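Local coordinates for tyrosine specific protein phosphatase (Trypanosoma cruzi, PDB 4AZ1) that probably removes phosphate from phosphotyrosine residues of proteins, as a member of the classical protein tyrosine phosphatase family, at residues D103-A106 / M107-E110; V116-V119 / T120-E124; A241-T244 / H245-R248; V290-K293 / A294-L298. All coordinates share one frame; numbering follows the deposited sequence.

Interaction 1: residues D103-A106 / M107-E110; sequences DFLA and MLYE
Phe104 lays its ring against two side chains of the following helical turn. Leu108 sets its CG over one face of that ring, and its CD1 comes 3.9 Å from Phe104 CE2. The same methyl of Leu108 also meets Leu105, with CD1 4.1 Å from Leu105 CD2, so one methyl touches both Phe104 and Leu105. Met107 comes in at a slant: its CE is 3.9 Å from Phe104 CD1. Two bends put it there, at chi2 (-88°) and chi3 (-54°), which fold the thioether back along the helix toward the ring.

Behind the side chains runs regular alpha-helical bonding, with Leu108 N on Phe104 O at 3.0 Å and Glu110 N on Ala106 O at 2.8 Å. Further out, Tyr133 meets the Phe104 ring edge-to-face, while Leu108 packs on Leu176 and Phe186 of the neighbouring strands. Two polar side chains are held from outside: Asp103 OD2 by Lys48 and the amide of Tyr76, Tyr109 OH by the carbonyl of Pro182. In this buried part of helix 101-110 the side chains meet through shape and dispersion alone, the backbone bonds give the helix its direction, and outside partners take up the polar groups of Asp103 and Tyr109.

Interaction 2: residues V116-V119 / T120-E124; sequences VIMV and TKLEE. With FMT (formic acid), chain G.
Met118 stretches its side chain across Thr120, two residues on, and its terminal methyl does most of the touching: CE lies 3.7 Å from Thr120 CG2 and 3.4 Å from Thr120 O. CG is anti to the backbone N (chi1 176°) and the chain stays extended beyond it; together these carry CE to Leu122 CD2 as well, at 4.1 Å. Thr120 turns its hydroxyl the other way. OG1 bonds to Lys121 O at 2.7 Å, in the carbonyl plane and on a lone pair, leaving the CG2 methyl for the methionine.

Glu124 folds back onto the turn: its OE2 accepts Lys121 N at 3.2 Å, on the anti side of the carboxylate. A formic acid molecule, probably from the crystallisation liquor, accepts Leu122 N on its O1 at 2.9 Å and is also bonded by Gln190 NE2.

Glu124 is doubly held beyond the turn, with OE2 in a salt bridge to Arg232, the arginine of the HCSAGIGR phosphatase signature, and OE1 on the amide of Asp196, in the WPD sequence. Glu124 thus links the signature arginine to the WPD sequence, consistent with a second-shell role in positioning them. Strand 115-118 lies in the mixed sheet between strands 222-225 and 184-191; Ile117 and Val119 pack on helix 232-247, while Met118 rests on Gln188 and Gln190.

Interaction 3: residues A241-T244 / H245-R248; sequences AALT and HLER
The guanidinium of Arg248 has the methyl of Thr244 over one of its faces, CG2 standing 3.9 Å above the plane and displaced toward the rim; the two side chains run alongside each other in the same direction. The other flat group, the His245 ring, slants against the preceding turn, with CD2 3.2 Å from Ala241 O, while its ND1 is bonded to Thr250 OG1 beyond the helix.

This is the C-terminal end of helix 232-247, the helix that follows the signature loop of the phosphatase fold, and Arg248 is the first residue to leave helical geometry. Its amide still reaches back to Thr244 O at 3.0 Å, but with a bent N-H...O angle of 137°. With chi1 at 57°, Arg248 places CG between its own N and C, tight against Thr244 O at 3.0 Å, and the rest of the chain then leads on to the threonine methyl. A crystal neighbour also touches the arginine, so the lattice may share in setting its pose.

Ala242 and Leu246 face Leu284 of helix 274-288, and Glu247 OE2 pairs with Arg287 there. Thr244 OG1, bonded to Tyr240 O, also accepts a hydrogen bond at 2.8 Å from a water, which donates a second, weak one to Glu247 OE1.

Interaction 4: residues V290-K293 / A294-L298; sequences VDIK and ALVGL
Ile292 and Val296 meet one helical turn apart: Ile292 CD1 sits 3.6 Å from Val296 CG2, and the two branches slant across each other. Ile292 has chi1 at 62°, which swings CG1 and CD1 round to the valine. Their backbones are joined as well, since Val296 N donates to Ile292 O at 2.8 Å in a nearly straight bond (175°), and Val296 CG2 presses against that same oxygen at 3.1 Å. Lys293, the other residue well covered here, uses its backbone: its carbonyl takes Gly297 N at 2.8 Å.

Ile292 stands at the N-cap position of helix 293-299 and has no side-chain acceptor to offer the first amides. Asp291, one residue earlier, supplies it. Its OD2 accepts Lys293 N at 3.1 Å, which makes an Asx turn, although the amide approaches from well above the carboxylate plane. A water carries the same oxygen's reach one residue further, donating to Asp291 OD2 and accepting from Ala294 N at 2.8 Å. A second water bridges Asp291 O and Leu295 N, so the three opening amides of the helix are each provided for, two of them through solvent. The negative carboxylate at a helix start is probably favoured by the helix dipole.

Lys293 bends its chain at chi3 and chi4 to bring NZ back to Asp291 OD1, a salt bridge of 3.5 Å across the surface. Toward the body of the domain, Ile292 packs on Met285 and Cys286 of helix 274-288, and Leu295 reaches Phe278 of that helix and Val14 of helix 14-30.

How the interactions relate
All four contacts are local and follow in series along the chain, so none nests in or crosses another. Interaction 1 lies within helix 101-110 and closes no loop; interaction 2 follows on the turn that leaves the next strand, 115-118. These two touch, Leu108 CD2 lying 3.7 Å from Val116 CG2, where helix meets sheet. Interaction 3 marks the end of helix 232-247, whose start holds Arg232, the partner of Glu124 in interaction 2. Interaction 4 opens the last helix, with its nearest atoms about 9 Å from interaction 3. Both pack on helix 274-288, interaction 3 through Ala242 and Leu246, interaction 4 through Ile292 and Leu295.

Interaction 1: residues D103-A106 / M107-E110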
loop_
_atom_site.group_PDB
_atom_site.type_symbol
_atom_site.label_atom_id
_atom_site.label_comp_id
_atom_site.label_asym_id
_atom_site.label_seq_id
_atom_site.Cartn_x
_atom_site.Cartn_y
_atom_site.Cartn_z
ATOM N N ASP A 103 -1.547 4.355 3.290
ATOM C CA ASP A 103 -1.812 5.726 3.735
ATOM C C ASP A 103 -3.192 6.190 3.287
ATOM O O ASP A 103 -3.937 6.825 4.044
ATOM C CB ASP A 103 -0.772 6.675 3.148
ATOM C CG ASP A 103 0.647 6.280 3.507
ATOM O OD1 ASP A 103 1.125 5.226 3.005
ATOM O OD2 ASP A 103 1.279 7.032 4.282
ATOM N N PHE A 104 -3.526 5.881 2.045
ATOM C CA PHE A 104 -4.773 6.360 1.463
ATOM C C PHE A 104 -5.944 5.730 2.217
ATOM O O PHE A 104 -6.874 6.426 2.648
ATOM C CB PHE A 104 -4.804 6.002 -0.022
ATOM C CG PHE A 104 -6.050 6.454 -0.751
ATOM C CD1 PHE A 104 -6.285 7.801 -0.997
ATOM C CD2 PHE A 104 -6.966 5.522 -1.220
ATOM C CE1 PHE A 104 -7.425 8.207 -1.694
ATOM C CE2 PHE A 104 -8.113 5.923 -1.911
ATOM C CZ PHE A 104 -8.338 7.259 -2.151
ATOM N N LEU A 105 -5.880 4.415 2.401
ATOM C CA LEU A 105 -6.955 3.689 3.079
ATOM C C LEU A 105 -7.068 4.111 4.539
ATOM O O LEU A 105 -8.177 4.216 5.092
ATOM C CB LEU A 105 -6.745 2.171 2.974
ATOM C CG LEU A 105 -6.758 1.596 1.550
ATOM C CD1 LEU A 105 -6.652 0.058 1.538
ATOM C CD2 LEU A 105 -7.979 2.039 0.780
ATOM N N ALA A 106 -5.918 4.344 5.168
ATOM C CA ALA A 106 -5.902 4.773 6.562
ATOM C C ALA A 106 -6.583 6.129 6.704
ATOM O O ALA A 106 -7.293 6.385 7.687
ATOM C CB ALA A 106 -4.478 4.849 7.085
ATOM N N MET A 107 -6.334 7.001 5.731
ATOM C CA MET A 107 -6.974 8.308 5.686
ATOM C C MET A 107 -8.480 8.145 5.585
ATOM O O MET A 107 -9.213 8.755 6.360
ATOM C CB MET A 107 -6.457 9.132 4.503
ATOM C CG MET A 107 -7.068 10.530 4.402
ATOM S SD MET A 107 -8.610 10.578 3.437
ATOM C CE MET A 107 -8.043 9.788 1.918
ATOM N N LEU A 108 -8.933 7.318 4.638
ATOM C CA LEU A 108 -10.362 7.087 4.455
ATOM C C LEU A 108 -10.969 6.622 5.761
ATOM O O LEU A 108 -12.073 7.037 6.139
ATOM C CB LEU A 108 -10.606 6.013 3.400
ATOM C CG LEU A 108 -10.243 6.368 1.970
ATOM C CD1 LEU A 108 -10.612 5.209 1.052
ATOM C CD2 LEU A 108 -10.993 7.649 1.594
ATOM N N TYR A 109 -10.226 5.766 6.456
ATOM C CA TYR A 109 -10.720 5.144 7.666
ATOM C C TYR A 109 -10.756 6.110 8.841
ATOM O O TYR A 109 -11.774 6.220 9.522
ATOM C CB TYR A 109 -9.875 3.919 8.027
ATOM C CG TYR A 109 -10.413 3.199 9.232
ATOM C CD1 TYR A 109 -11.488 2.319 9.116
ATOM C CD2 TYR A 109 -9.873 3.415 10.495
ATOM C CE1 TYR A 109 -12.001 1.669 10.226
ATOM C CE2 TYR A 109 -10.381 2.763 11.614
ATOM C CZ TYR A 109 -11.441 1.892 11.468
ATOM O OH TYR A 109 -11.950 1.245 12.571
ATOM N N GLU A 110 -9.638 6.776 9.105
ATOM C CA GLU A 110 -9.551 7.692 10.240
ATOM C C GLU A 110 -10.468 8.912 10.067
ATOM O O GLU A 110 -11.063 9.392 11.037
ATOM C CB GLU A 110 -8.101 8.150 10.456
ATOM C CG GLU A 110 -7.880 8.925 11.761
ATOM C CD GLU A 110 -7.126 10.227 11.551
ATOM O OE1 GLU A 110 -6.332 10.309 10.590
ATOM O OE2 GLU A 110 -7.336 11.173 12.345
#

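Interaction 2: residues V116-V119 / T120-E124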
loop_
_atom_site.group_PDB
_atom_site.type_symbol
_atom_site.label_atom_id
_atom_site.label_comp_id
_atom_site.label_asym_id
_atom_site.label_seq_id
_atom_site.Cartn_x
_atom_site.Cartn_y
_atom_site.Cartn_z
ATOM N N VAL A 116 -15.879 8.299 -2.267
ATOM C CA VAL A 116 -14.678 8.432 -3.062
ATOM C C VAL A 116 -15.078 8.376 -4.521
ATOM O O VAL A 116 -15.757 7.431 -4.950
ATOM C CB VAL A 116 -13.706 7.262 -2.798
ATOM C CG1 VAL A 116 -12.564 7.287 -3.839
ATOM C CG2 VAL A 116 -13.155 7.363 -1.380
ATOM N N ILE A 117 -14.678 9.384 -5.284
ATOM C CA ILE A 117 -14.974 9.387 -6.703
ATOM C C ILE A 117 -13.675 9.300 -7.472
ATOM O O ILE A 117 -12.758 10.094 -7.244
ATOM C CB ILE A 117 -15.714 10.651 -7.124
ATOM C CG1 ILE A 117 -17.065 10.710 -6.414
ATOM C CG2 ILE A 117 -15.908 10.679 -8.651
ATOM C CD1 ILE A 117 -17.893 11.890 -6.827
ATOM N N MET A 118 -13.597 8.305 -8.358
ATOM C CA MET A 118 -12.414 8.055 -9.156
ATOM C C MET A 118 -12.784 8.321 -10.613
ATOM O O MET A 118 -13.680 7.665 -11.160
ATOM C CB MET A 118 -11.958 6.592 -8.969
ATOM C CG MET A 118 -10.774 6.222 -9.842
ATOM S SD MET A 118 -10.310 4.503 -9.562
ATOM C CE MET A 118 -9.081 4.322 -10.857
ATOM N N VAL A 119 -12.110 9.291 -11.234
ATOM C CA VAL A 119 -12.447 9.703 -12.592
ATOM C C VAL A 119 -11.357 9.330 -13.603
ATOM O O VAL A 119 -10.841 10.176 -14.342
ATOM C CB VAL A 119 -12.745 11.240 -12.653
ATOM C CG1 VAL A 119 -13.375 11.595 -13.965
ATOM C CG2 VAL A 119 -13.714 11.622 -11.553
ATOM N N THR A 120 -10.999 8.057 -13.627
ATOM C CA THR A 120 -10.021 7.557 -14.577
ATOM C C THR A 120 -10.157 6.043 -14.624
ATOM O O THR A 120 -10.694 5.441 -13.688
ATOM C CB THR A 120 -8.559 7.932 -14.142
ATOM O OG1 THR A 120 -7.624 7.465 -15.119
ATOM C CG2 THR A 120 -8.211 7.305 -12.780
ATOM N N LYS A 121 -9.685 5.428 -15.707
ATOM C CA LYS A 121 -9.355 4.002 -15.663
ATOM C C LYS A 121 -7.984 3.813 -15.035
ATOM O O LYS A 121 -7.194 4.769 -14.930
ATOM C CB LYS A 121 -9.349 3.376 -17.060
ATOM C CG LYS A 121 -10.698 3.441 -17.760
ATOM C CD LYS A 121 -10.671 2.595 -19.005
ATOM C CE LYS A 121 -10.843 3.450 -20.227
ATOM N NZ LYS A 121 -11.287 2.592 -21.356
ATOM N N LEU A 122 -7.705 2.573 -14.641
ATOM C CA LEU A 122 -6.402 2.186 -14.110
ATOM C C LEU A 122 -5.318 2.434 -15.152
ATOM O O LEU A 122 -4.211 2.870 -14.811
ATOM C CB LEU A 122 -6.416 0.683 -13.738
ATOM C CG LEU A 122 -7.344 0.324 -12.567
ATOM C CD1 LEU A 122 -7.512 -1.224 -12.446
ATOM C CD2 LEU A 122 -6.796 0.914 -11.268
ATOM N N GLU A 123 -5.650 2.136 -16.414
ATOM C CA GLU A 123 -4.738 2.259 -17.551
ATOM C C GLU A 123 -5.489 2.870 -18.717
ATOM O O GLU A 123 -6.635 2.488 -18.983
ATOM C CB GLU A 123 -4.269 0.870 -18.025
ATOM C CG GLU A 123 -3.480 0.078 -17.009
ATOM C CD GLU A 123 -3.072 -1.284 -17.541
ATOM O OE1 GLU A 123 -3.300 -1.556 -18.742
ATOM O OE2 GLU A 123 -2.516 -2.084 -16.760
ATOM N N GLU A 124 -4.833 3.772 -19.445
ATOM C CA GLU A 124 -5.444 4.421 -20.610
ATOM C C GLU A 124 -4.379 4.599 -21.666
ATOM O O GLU A 124 -3.299 5.109 -21.370
ATOM C CB GLU A 124 -6.028 5.811 -20.261
ATOM C CG GLU A 124 -7.228 5.776 -19.309
ATOM C CD GLU A 124 -7.710 7.162 -18.901
ATOM O OE1 GLU A 124 -7.142 8.166 -19.399
ATOM O OE2 GLU A 124 -8.671 7.253 -18.089
HETATM C C FMT G . -10.625 0.121 -15.067
HETATM O O1 FMT G . -10.163 1.001 -14.341
HETATM O O2 FMT G . -10.560 0.148 -16.299
#

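Interaction 3: residues A241-T244 / H245-R248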
loop_
_atom_site.group_PDB
_atom_site.type_symbol
_atom_site.label_atom_id
_atom_site.label_comp_id
_atom_site.label_asym_id
_atom_site.label_seq_id
_atom_site.Cartn_x
_atom_site.Cartn_y
_atom_site.Cartn_z
ATOM N N ALA A 241 -19.163 23.117 -8.215
ATOM C CA ALA A 241 -19.221 24.491 -7.713
ATOM C C ALA A 241 -20.056 25.361 -8.634
ATOM O O ALA A 241 -20.997 26.021 -8.194
ATOM C CB ALA A 241 -17.830 25.064 -7.567
ATOM N N ALA A 242 -19.713 25.355 -9.918
ATOM C CA ALA A 242 -20.435 26.176 -10.873
ATOM C C ALA A 242 -21.931 25.873 -10.870
ATOM O O ALA A 242 -22.751 26.796 -10.932
ATOM C CB ALA A 242 -19.841 26.029 -12.284
ATOM N N LEU A 243 -22.294 24.595 -10.777
ATOM C CA LEU A 243 -23.709 24.223 -10.796
ATOM C C LEU A 243 -24.435 24.606 -9.511
ATOM O O LEU A 243 -25.634 24.880 -9.535
ATOM C CB LEU A 243 -23.901 22.731 -11.103
ATOM C CG LEU A 243 -23.682 22.366 -12.576
ATOM C CD1 LEU A 243 -23.403 20.880 -12.747
ATOM C CD2 LEU A 243 -24.891 22.775 -13.400
ATOM N N THR A 244 -23.710 24.627 -8.398
ATOM C CA THR A 244 -24.288 25.073 -7.131
ATOM C C THR A 244 -24.620 26.560 -7.225
ATOM O O THR A 244 -25.676 26.997 -6.764
ATOM C CB THR A 244 -23.342 24.817 -5.943
ATOM O OG1 THR A 244 -23.047 23.414 -5.845
ATOM C CG2 THR A 244 -23.984 25.288 -4.644
ATOM N N HIS A 245 -23.733 27.342 -7.835
ATOM C CA HIS A 245 -24.040 28.760 -8.063
ATOM C C HIS A 245 -25.291 28.931 -8.918
ATOM O O HIS A 245 -26.131 29.796 -8.645
ATOM C CB HIS A 245 -22.841 29.485 -8.689
ATOM C CG HIS A 245 -21.753 29.769 -7.706
ATOM N ND1 HIS A 245 -21.835 30.790 -6.782
ATOM C CD2 HIS A 245 -20.577 29.139 -7.469
ATOM C CE1 HIS A 245 -20.749 30.788 -6.033
ATOM N NE2 HIS A 245 -19.966 29.799 -6.432
ATOM N N LEU A 246 -25.414 28.090 -9.943
ATOM C CA LEU A 246 -26.570 28.117 -10.832
ATOM C C LEU A 246 -27.842 27.853 -10.032
ATOM O O LEU A 246 -28.835 28.568 -10.169
ATOM C CB LEU A 246 -26.392 27.065 -11.938
ATOM C CG LEU A 246 -27.438 26.955 -13.060
ATOM C CD1 LEU A 246 -26.801 26.403 -14.328
ATOM C CD2 LEU A 246 -28.617 26.078 -12.657
ATOM N N GLU A 247 -27.796 26.819 -9.196
ATOM C CA GLU A 247 -28.950 26.405 -8.396
ATOM C C GLU A 247 -29.377 27.409 -7.317
ATOM O O GLU A 247 -30.537 27.410 -6.900
ATOM C CB GLU A 247 -28.679 25.033 -7.759
ATOM C CG GLU A 247 -28.824 23.865 -8.724
ATOM C CD GLU A 247 -28.374 22.537 -8.121
ATOM O OE1 GLU A 247 -27.596 22.548 -7.136
ATOM O OE2 GLU A 247 -28.800 21.477 -8.633
ATOM N N ARG A 248 -28.445 28.241 -6.854
ATOM C CA ARG A 248 -28.775 29.245 -5.844
ATOM C C ARG A 248 -28.771 30.667 -6.427
ATOM O O ARG A 248 -28.719 31.661 -5.690
ATOM C CB ARG A 248 -27.904 29.110 -4.578
ATOM C CG ARG A 248 -26.413 29.191 -4.798
ATOM C CD ARG A 248 -25.609 29.077 -3.505
ATOM N NE ARG A 248 -25.975 27.941 -2.656
ATOM C CZ ARG A 248 -25.278 27.554 -1.588
ATOM N NH1 ARG A 248 -24.169 28.201 -1.256
ATOM N NH2 ARG A 248 -25.674 26.517 -0.852
HETATM O O HOH W 1 -24.996 21.599 -5.152
#

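Interaction 4: residues V290-K293 / A294-L298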
loop_
_atom_site.group_PDB
_atom_site.type_symbol
_atom_site.label_atom_id
_atom_site.label_comp_id
_atom_site.label_asym_id
_atom_site.label_seq_id
_atom_site.Cartn_x
_atom_site.Cartn_y
_atom_site.Cartn_z
ATOM N N VAL A 290 -28.916 24.107 -23.253
ATOM C CA VAL A 290 -28.296 24.671 -24.444
ATOM C C VAL A 290 -27.476 23.599 -25.168
ATOM O O VAL A 290 -26.676 22.883 -24.543
ATOM C CB VAL A 290 -27.413 25.890 -24.103
ATOM C CG1 VAL A 290 -26.762 26.432 -25.362
ATOM C CG2 VAL A 290 -28.259 26.986 -23.447
ATOM N N ASP A 291 -27.683 23.485 -26.479
ATOM C CA ASP A 291 -26.989 22.482 -27.289
ATOM C C ASP A 291 -25.473 22.707 -27.331
ATOM O O ASP A 291 -25.014 23.816 -27.591
ATOM C CB ASP A 291 -27.551 22.469 -28.709
ATOM C CG ASP A 291 -27.294 21.153 -29.418
ATOM O OD1 ASP A 291 -28.087 20.201 -29.216
ATOM O OD2 ASP A 291 -26.303 21.072 -30.176
ATOM N N ILE A 292 -24.708 21.647 -27.071
ATOM C CA ILE A 292 -23.250 21.727 -27.019
ATOM C C ILE A 292 -22.593 20.974 -28.175
ATOM O O ILE A 292 -21.366 20.817 -28.214
ATOM C CB ILE A 292 -22.698 21.137 -25.699
ATOM C CG1 ILE A 292 -23.054 19.640 -25.584
ATOM C CG2 ILE A 292 -23.202 21.929 -24.497
ATOM C CD1 ILE A 292 -22.228 18.913 -24.534
ATOM N N LYS A 293 -23.408 20.509 -29.116
ATOM C CA LYS A 293 -22.937 19.596 -30.159
ATOM C C LYS A 293 -21.868 20.210 -31.073
ATOM O O LYS A 293 -20.849 19.575 -31.356
ATOM C CB LYS A 293 -24.128 19.072 -30.968
ATOM C CG LYS A 293 -23.773 18.148 -32.111
ATOM C CD LYS A 293 -25.026 17.582 -32.782
ATOM C CE LYS A 293 -25.853 16.731 -31.819
ATOM N NZ LYS A 293 -26.937 17.498 -31.133
ATOM N N ALA A 294 -22.094 21.444 -31.520
ATOM C CA ALA A 294 -21.106 22.152 -32.338
ATOM C C ALA A 294 -19.783 22.409 -31.586
ATOM O O ALA A 294 -18.703 22.331 -32.180
ATOM C CB ALA A 294 -21.687 23.451 -32.858
ATOM N N LEU A 295 -19.869 22.725 -30.293
ATOM C CA LEU A 295 -18.669 22.938 -29.479
ATOM C C LEU A 295 -17.901 21.639 -29.280
ATOM O O LEU A 295 -16.680 21.602 -29.453
ATOM C CB LEU A 295 -19.025 23.520 -28.110
ATOM C CG LEU A 295 -19.330 25.013 -28.049
ATOM C CD1 LEU A 295 -19.626 25.437 -26.618
ATOM C CD2 LEU A 295 -18.154 25.794 -28.598
ATOM N N VAL A 296 -18.624 20.586 -28.899
ATOM C CA VAL A 296 -18.071 19.237 -28.808
ATOM C C VAL A 296 -17.407 18.883 -30.140
ATOM O O VAL A 296 -16.319 18.300 -30.166
ATOM C CB VAL A 296 -19.177 18.210 -28.453
ATOM C CG1 VAL A 296 -18.685 16.771 -28.613
ATOM C CG2 VAL A 296 -19.670 18.442 -27.037
ATOM N N GLY A 297 -18.054 19.265 -31.240
ATOM C CA GLY A 297 -17.505 19.055 -32.570
ATOM C C GLY A 297 -16.153 19.721 -32.769
ATOM O O GLY A 297 -15.228 19.111 -33.310
ATOM N N LEU A 298 -16.036 20.972 -32.334
ATOM C CA LEU A 298 -14.763 21.694 -32.414
ATOM C C LEU A 298 -13.655 21.094 -31.536
ATOM O O LEU A 298 -12.464 21.211 -31.844
ATOM C CB LEU A 298 -14.963 23.162 -32.044
ATOM C CG LEU A 298 -15.489 24.073 -33.142
ATOM C CD1 LEU A 298 -15.575 25.509 -32.655
ATOM C CD2 LEU A 298 -14.575 23.969 -34.346
HETATM O O HOH W 2 -22.377 23.938 -29.285
HETATM O O HOH W 3 -24.567 22.714 -31.288
#